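Long-range contact in 373aa long hypothetical citrate synthase (Sulfolobus tokodaii, PDB 1VGP), which is a largely helical protein of the citrate synthase family, found as an assembly of two copies of the chain: residues I94-L102 with K119-V128. Sequence-based numbering, arbitrary orientation.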
ATOM      1  N   ILE A  94      -4.913   5.396 -11.926  1.00 30.71           N
ATOM      2  CA  ILE A  94      -4.783   4.505 -13.066  1.00 31.60           C
ATOM      3  C   ILE A  94      -3.562   3.625 -12.845  1.00 32.40           C
ATOM      4  O   ILE A  94      -3.629   2.399 -12.970  1.00 34.43           O
ATOM      5  CB  ILE A  94      -4.622   5.293 -14.397  1.00 29.52           C
ATOM      6  CG1 ILE A  94      -5.922   6.022 -14.725  1.00 28.02           C
ATOM      7  CG2 ILE A  94      -4.272   4.340 -15.533  1.00 29.34           C
ATOM      8  CD1 ILE A  94      -7.141   5.107 -14.739  1.00 22.67           C
ATOM      9  N   LEU A  95      -2.451   4.266 -12.502  1.00 30.83           N
ATOM     10  CA  LEU A  95      -1.185   3.575 -12.336  1.00 30.77           C
ATOM     11  C   LEU A  95      -1.281   2.521 -11.223  1.00 30.53           C
ATOM     12  O   LEU A  95      -0.805   1.387 -11.369  1.00 31.64           O
ATOM     13  CB  LEU A  95      -0.089   4.595 -12.018  1.00 29.21           C
ATOM     14  CG  LEU A  95       1.358   4.145 -12.241  1.00 28.63           C
ATOM     15  CD1 LEU A  95       1.530   3.639 -13.670  1.00 26.63           C
ATOM     16  CD2 LEU A  95       2.296   5.314 -11.973  1.00 29.33           C
ATOM     17  N   ARG A  96      -1.899   2.907 -10.117  1.00 28.78           N
ATOM     18  CA  ARG A  96      -2.101   2.020  -8.978  1.00 30.17           C
ATOM     19  C   ARG A  96      -2.864   0.766  -9.390  1.00 30.70           C
ATOM     20  O   ARG A  96      -2.443  -0.362  -9.114  1.00 30.53           O
ATOM     21  CB  ARG A  96      -2.884   2.752  -7.888  1.00 30.42           C
ATOM     22  CG  ARG A  96      -3.018   1.994  -6.582  1.00 30.93           C
ATOM     23  CD  ARG A  96      -3.945   2.745  -5.648  1.00 32.45           C
ATOM     24  NE  ARG A  96      -5.267   2.883  -6.236  1.00 34.09           N
ATOM     25  CZ  ARG A  96      -6.134   3.839  -5.923  1.00 35.39           C
ATOM     26  NH1 ARG A  96      -5.799   4.790  -5.067  1.00 36.14           N
ATOM     27  NH2 ARG A  96      -7.347   3.837  -6.462  1.00 37.41           N
ATOM     28  N   THR A  97      -3.993   0.973 -10.050  1.00 31.85           N
ATOM     29  CA  THR A  97      -4.843  -0.124 -10.460  1.00 32.06           C
ATOM     30  C   THR A  97      -4.134  -1.021 -11.484  1.00 32.86           C
ATOM     31  O   THR A  97      -4.170  -2.262 -11.390  1.00 32.83           O
ATOM     32  CB  THR A  97      -6.159   0.424 -11.053  1.00 32.34           C
ATOM     33  OG1 THR A  97      -6.700   1.410 -10.168  1.00 30.07           O
ATOM     34  CG2 THR A  97      -7.182  -0.685 -11.225  1.00 33.13           C
ATOM     35  N   ALA A  98      -3.478  -0.400 -12.460  1.00 30.46           N
ATOM     36  CA  ALA A  98      -2.825  -1.152 -13.521  1.00 28.34           C
ATOM     37  C   ALA A  98      -1.736  -2.054 -12.943  1.00 30.01           C
ATOM     38  O   ALA A  98      -1.607  -3.219 -13.328  1.00 29.43           O
ATOM     39  CB  ALA A  98      -2.247  -0.200 -14.539  1.00 28.41           C
ATOM     40  N   VAL A  99      -0.943  -1.518 -12.021  1.00 31.17           N
ATOM     41  CA  VAL A  99       0.100  -2.317 -11.384  1.00 30.73           C
ATOM     42  C   VAL A  99      -0.533  -3.480 -10.613  1.00 30.48           C
ATOM     43  O   VAL A  99      -0.018  -4.595 -10.608  1.00 29.37           O
ATOM     44  CB  VAL A  99       0.947  -1.450 -10.416  1.00 30.78           C
ATOM     45  CG1 VAL A  99       1.983  -2.316  -9.692  1.00 25.31           C
ATOM     46  CG2 VAL A  99       1.625  -0.327 -11.189  1.00 29.58           C
ATOM     47  N   SER A 100      -1.657  -3.204  -9.964  1.00 30.32           N
ATOM     48  CA  SER A 100      -2.392  -4.230  -9.240  1.00 30.41           C
ATOM     49  C   SER A 100      -2.843  -5.328 -10.202  1.00 31.08           C
ATOM     50  O   SER A 100      -2.713  -6.516  -9.906  1.00 28.25           O
ATOM     51  CB  SER A 100      -3.611  -3.614  -8.554  1.00 31.46           C
ATOM     52  OG  SER A 100      -4.278  -4.571  -7.758  1.00 30.25           O
ATOM     53  N   LEU A 101      -3.375  -4.920 -11.353  1.00 32.31           N
ATOM     54  CA  LEU A 101      -3.810  -5.865 -12.377  1.00 31.12           C
ATOM     55  C   LEU A 101      -2.621  -6.651 -12.912  1.00 32.01           C
ATOM     56  O   LEU A 101      -2.705  -7.861 -13.130  1.00 33.85           O
ATOM     57  CB  LEU A 101      -4.505  -5.122 -13.523  1.00 29.69           C
ATOM     58  CG  LEU A 101      -5.854  -4.490 -13.182  1.00 29.34           C
ATOM     59  CD1 LEU A 101      -6.152  -3.339 -14.125  1.00 27.22           C
ATOM     60  CD2 LEU A 101      -6.937  -5.547 -13.267  1.00 22.80           C
ATOM     61  N   LEU A 102      -1.505  -5.964 -13.117  1.00 32.32           N
ATOM     62  CA  LEU A 102      -0.301  -6.635 -13.579  1.00 32.90           C
ATOM     63  C   LEU A 102       0.043  -7.797 -12.655  1.00 33.28           C
ATOM     64  O   LEU A 102       0.471  -8.857 -13.114  1.00 34.74           O
ATOM     65  CB  LEU A 102       0.858  -5.643 -13.651  1.00 33.18           C
ATOM     66  CG  LEU A 102       0.928  -4.843 -14.957  1.00 35.39           C
ATOM     67  CD1 LEU A 102       2.063  -3.827 -14.901  1.00 33.27           C
ATOM     68  CD2 LEU A 102       1.139  -5.804 -16.118  1.00 32.78           C
ATOM     69  N   LYS A 119      10.725  -5.925 -15.254  1.00 40.69           N
ATOM     70  CA  LYS A 119       9.535  -5.931 -16.098  1.00 42.72           C
ATOM     71  C   LYS A 119       8.509  -4.897 -15.623  1.00 40.10           C
ATOM     72  O   LYS A 119       7.943  -4.155 -16.428  1.00 39.91           O
ATOM     73  CB  LYS A 119       8.922  -7.341 -16.132  1.00 48.00           C
ATOM     74  CG  LYS A 119       8.419  -7.864 -14.784  1.00 52.16           C
ATOM     75  CD  LYS A 119       6.970  -8.375 -14.859  1.00 54.42           C
ATOM     76  CE  LYS A 119       5.963  -7.225 -15.054  1.00 54.94           C
ATOM     77  NZ  LYS A 119       4.545  -7.695 -15.239  1.00 54.33           N
ATOM     78  N   LEU A 120       8.281  -4.838 -14.317  1.00 37.68           N
ATOM     79  CA  LEU A 120       7.419  -3.810 -13.750  1.00 36.18           C
ATOM     80  C   LEU A 120       7.881  -2.416 -14.161  1.00 36.04           C
ATOM     81  O   LEU A 120       7.083  -1.605 -14.642  1.00 34.65           O
ATOM     82  CB  LEU A 120       7.416  -3.904 -12.222  1.00 32.57           C
ATOM     83  CG  LEU A 120       6.053  -4.035 -11.549  1.00 32.44           C
ATOM     84  CD1 LEU A 120       6.217  -3.771 -10.058  1.00 31.53           C
ATOM     85  CD2 LEU A 120       5.047  -3.071 -12.170  1.00 29.81           C
ATOM     86  N   ILE A 121       9.173  -2.154 -13.962  1.00 34.79           N
ATOM     87  CA  ILE A 121       9.764  -0.841 -14.210  1.00 34.95           C
ATOM     88  C   ILE A 121       9.545  -0.429 -15.669  1.00 36.14           C
ATOM     89  O   ILE A 121       9.242   0.724 -15.973  1.00 37.42           O
ATOM     90  CB  ILE A 121      11.289  -0.874 -13.902  1.00 32.67           C
ATOM     91  CG1 ILE A 121      11.502  -1.058 -12.402  1.00 33.13           C
ATOM     92  CG2 ILE A 121      11.959   0.399 -14.382  1.00 31.40           C
ATOM     93  CD1 ILE A 121      12.914  -1.370 -12.013  1.00 32.59           C
ATOM     94  N   SER A 122       9.693  -1.398 -16.558  1.00 36.67           N
ATOM     95  CA  SER A 122       9.609  -1.153 -17.981  1.00 37.01           C
ATOM     96  C   SER A 122       8.189  -0.849 -18.464  1.00 36.48           C
ATOM     97  O   SER A 122       8.005  -0.217 -19.510  1.00 37.95           O
ATOM     98  CB  SER A 122      10.157  -2.351 -18.740  1.00 38.67           C
ATOM     99  OG  SER A 122       9.134  -2.931 -19.521  1.00 43.12           O
ATOM    100  N   LYS A 123       7.188  -1.290 -17.709  1.00 34.09           N
ATOM    101  CA  LYS A 123       5.800  -1.099 -18.115  1.00 31.53           C
ATOM    102  C   LYS A 123       5.184   0.208 -17.631  1.00 32.30           C
ATOM    103  O   LYS A 123       4.165   0.644 -18.168  1.00 33.47           O
ATOM    104  CB  LYS A 123       4.936  -2.261 -17.623  1.00 30.36           C
ATOM    105  CG  LYS A 123       5.115  -3.549 -18.418  1.00 26.20           C
ATOM    106  CD  LYS A 123       4.617  -4.740 -17.634  1.00 27.51           C
ATOM    107  CE  LYS A 123       4.654  -5.995 -18.476  1.00 28.71           C
ATOM    108  NZ  LYS A 123       5.950  -6.695 -18.334  1.00 30.34           N
ATOM    109  N   PHE A 124       5.783   0.832 -16.618  1.00 32.84           N
ATOM    110  CA  PHE A 124       5.227   2.070 -16.073  1.00 30.75           C
ATOM    111  C   PHE A 124       5.035   3.091 -17.183  1.00 29.82           C
ATOM    112  O   PHE A 124       3.949   3.633 -17.360  1.00 28.15           O
ATOM    113  CB  PHE A 124       6.137   2.653 -14.985  1.00 30.40           C
ATOM    114  CG  PHE A 124       5.745   2.256 -13.586  1.00 29.89           C
ATOM    115  CD1 PHE A 124       5.227   3.195 -12.704  1.00 27.54           C
ATOM    116  CD2 PHE A 124       5.893   0.940 -13.153  1.00 30.82           C
ATOM    117  CE1 PHE A 124       4.866   2.829 -11.407  1.00 28.99           C
ATOM    118  CE2 PHE A 124       5.533   0.566 -11.858  1.00 28.40           C
ATOM    119  CZ  PHE A 124       5.016   1.511 -10.983  1.00 28.47           C
ATOM    120  N   PRO A 125       6.092   3.355 -17.963  1.00 30.70           N
ATOM    121  CA  PRO A 125       5.934   4.346 -19.035  1.00 31.86           C
ATOM    122  C   PRO A 125       4.836   3.984 -20.046  1.00 31.40           C
ATOM    123  O   PRO A 125       4.113   4.863 -20.526  1.00 31.30           O
ATOM    124  CB  PRO A 125       7.334   4.429 -19.659  1.00 30.79           C
ATOM    125  CG  PRO A 125       8.029   3.172 -19.225  1.00 32.05           C
ATOM    126  CD  PRO A 125       7.476   2.851 -17.876  1.00 30.01           C
ATOM    127  N   THR A 126       4.698   2.689 -20.338  1.00 31.22           N
ATOM    128  CA  THR A 126       3.655   2.192 -21.234  1.00 30.43           C
ATOM    129  C   THR A 126       2.263   2.452 -20.673  1.00 30.66           C
ATOM    130  O   THR A 126       1.361   2.861 -21.405  1.00 31.46           O
ATOM    131  CB  THR A 126       3.790   0.670 -21.488  1.00 30.91           C
ATOM    132  OG1 THR A 126       5.168   0.316 -21.637  1.00 31.67           O
ATOM    133  CG2 THR A 126       3.061   0.278 -22.742  1.00 29.71           C
ATOM    134  N   ILE A 127       2.084   2.204 -19.376  1.00 30.22           N
ATOM    135  CA  ILE A 127       0.819   2.532 -18.712  1.00 29.33           C
ATOM    136  C   ILE A 127       0.561   4.033 -18.817  1.00 30.42           C
ATOM    137  O   ILE A 127      -0.525   4.465 -19.197  1.00 30.54           O
ATOM    138  CB  ILE A 127       0.845   2.156 -17.212  1.00 27.23           C
ATOM    139  CG1 ILE A 127       1.031   0.643 -17.050  1.00 27.76           C
ATOM    140  CG2 ILE A 127      -0.437   2.616 -16.536  1.00 24.03           C
ATOM    141  CD1 ILE A 127       1.206   0.200 -15.608  1.00 23.44           C
ATOM    142  N   VAL A 128       1.573   4.826 -18.482  1.00 29.56           N
ATOM    143  CA  VAL A 128       1.394   6.263 -18.412  1.00 32.76           C
ATOM    144  C   VAL A 128       1.088   6.843 -19.796  1.00 35.11           C
ATOM    145  O   VAL A 128       0.083   7.534 -19.979  1.00 33.31           O
ATOM    146  CB  VAL A 128       2.648   6.941 -17.802  1.00 32.58           C
ATOM    147  CG1 VAL A 128       2.466   8.453 -17.740  1.00 30.27           C
ATOM    148  CG2 VAL A 128       2.891   6.396 -16.403  1.00 30.41           C
TER
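Leu95, Leu102 and Ile127 carry the contact between two helices, 94-102 and 119-128. The segment axes approach to 10.2 Å and run in broadly opposite directions, with 132° between their N-to-C directions. Leu95 lies across from Ile127, and Val99 from Leu120. Helix 119-128 is kinked near Pro125, where two backbone N atoms lack the usual bond to the preceding turn.

The interface is apolar and buried. Ile127 is a knob set among Ile94, Leu95, Ala98 and Leu102. Both of its branches lie between Leu95 and Ala98: CG2 is nearest Leu95 CD1, at 3.6 Å, and CD1 is nearest Ala98 CB, also at 3.6 Å.

Leu102 is the reciprocal knob, among Lys119, Leu120, Lys123 and Ile127. Both of its methyls touch the aliphatic part of Lys123, with CD1 3.9 Å from Lys123 CD. The charged ends of the lysines are engaged elsewhere: Lys123 forms a salt bridge with Glu71, and Lys119 NZ is hydrogen-bonded to Tyr200 OH.

Leu95 CG stands anti to the backbone N (chi1 -161°). From there the side chain crosses Phe124 at about a right angle, and CD2 lies 3.6 Å from Phe124 CE1. Val99 divides its methyls: CG2 approaches Phe124 CZ at 3.9 Å, and CG1 reaches Leu120 CD2 at 4.0 Å. Helix 199-210 packs on Val99, Leu120 and Phe124.

Elsewhere on 94-102, Arg96 NE and Thr97 OG1 hydrogen-bond to Ser100 OG of the second subunit, and Ser100 OG to the same two residues there. The segment thus joins the subunit interface to the inside of its own chain. The two interlocking knobs are knobs-into-holes packing between steeply crossing helices, within the predominantly helical fold of the citrate synthase family.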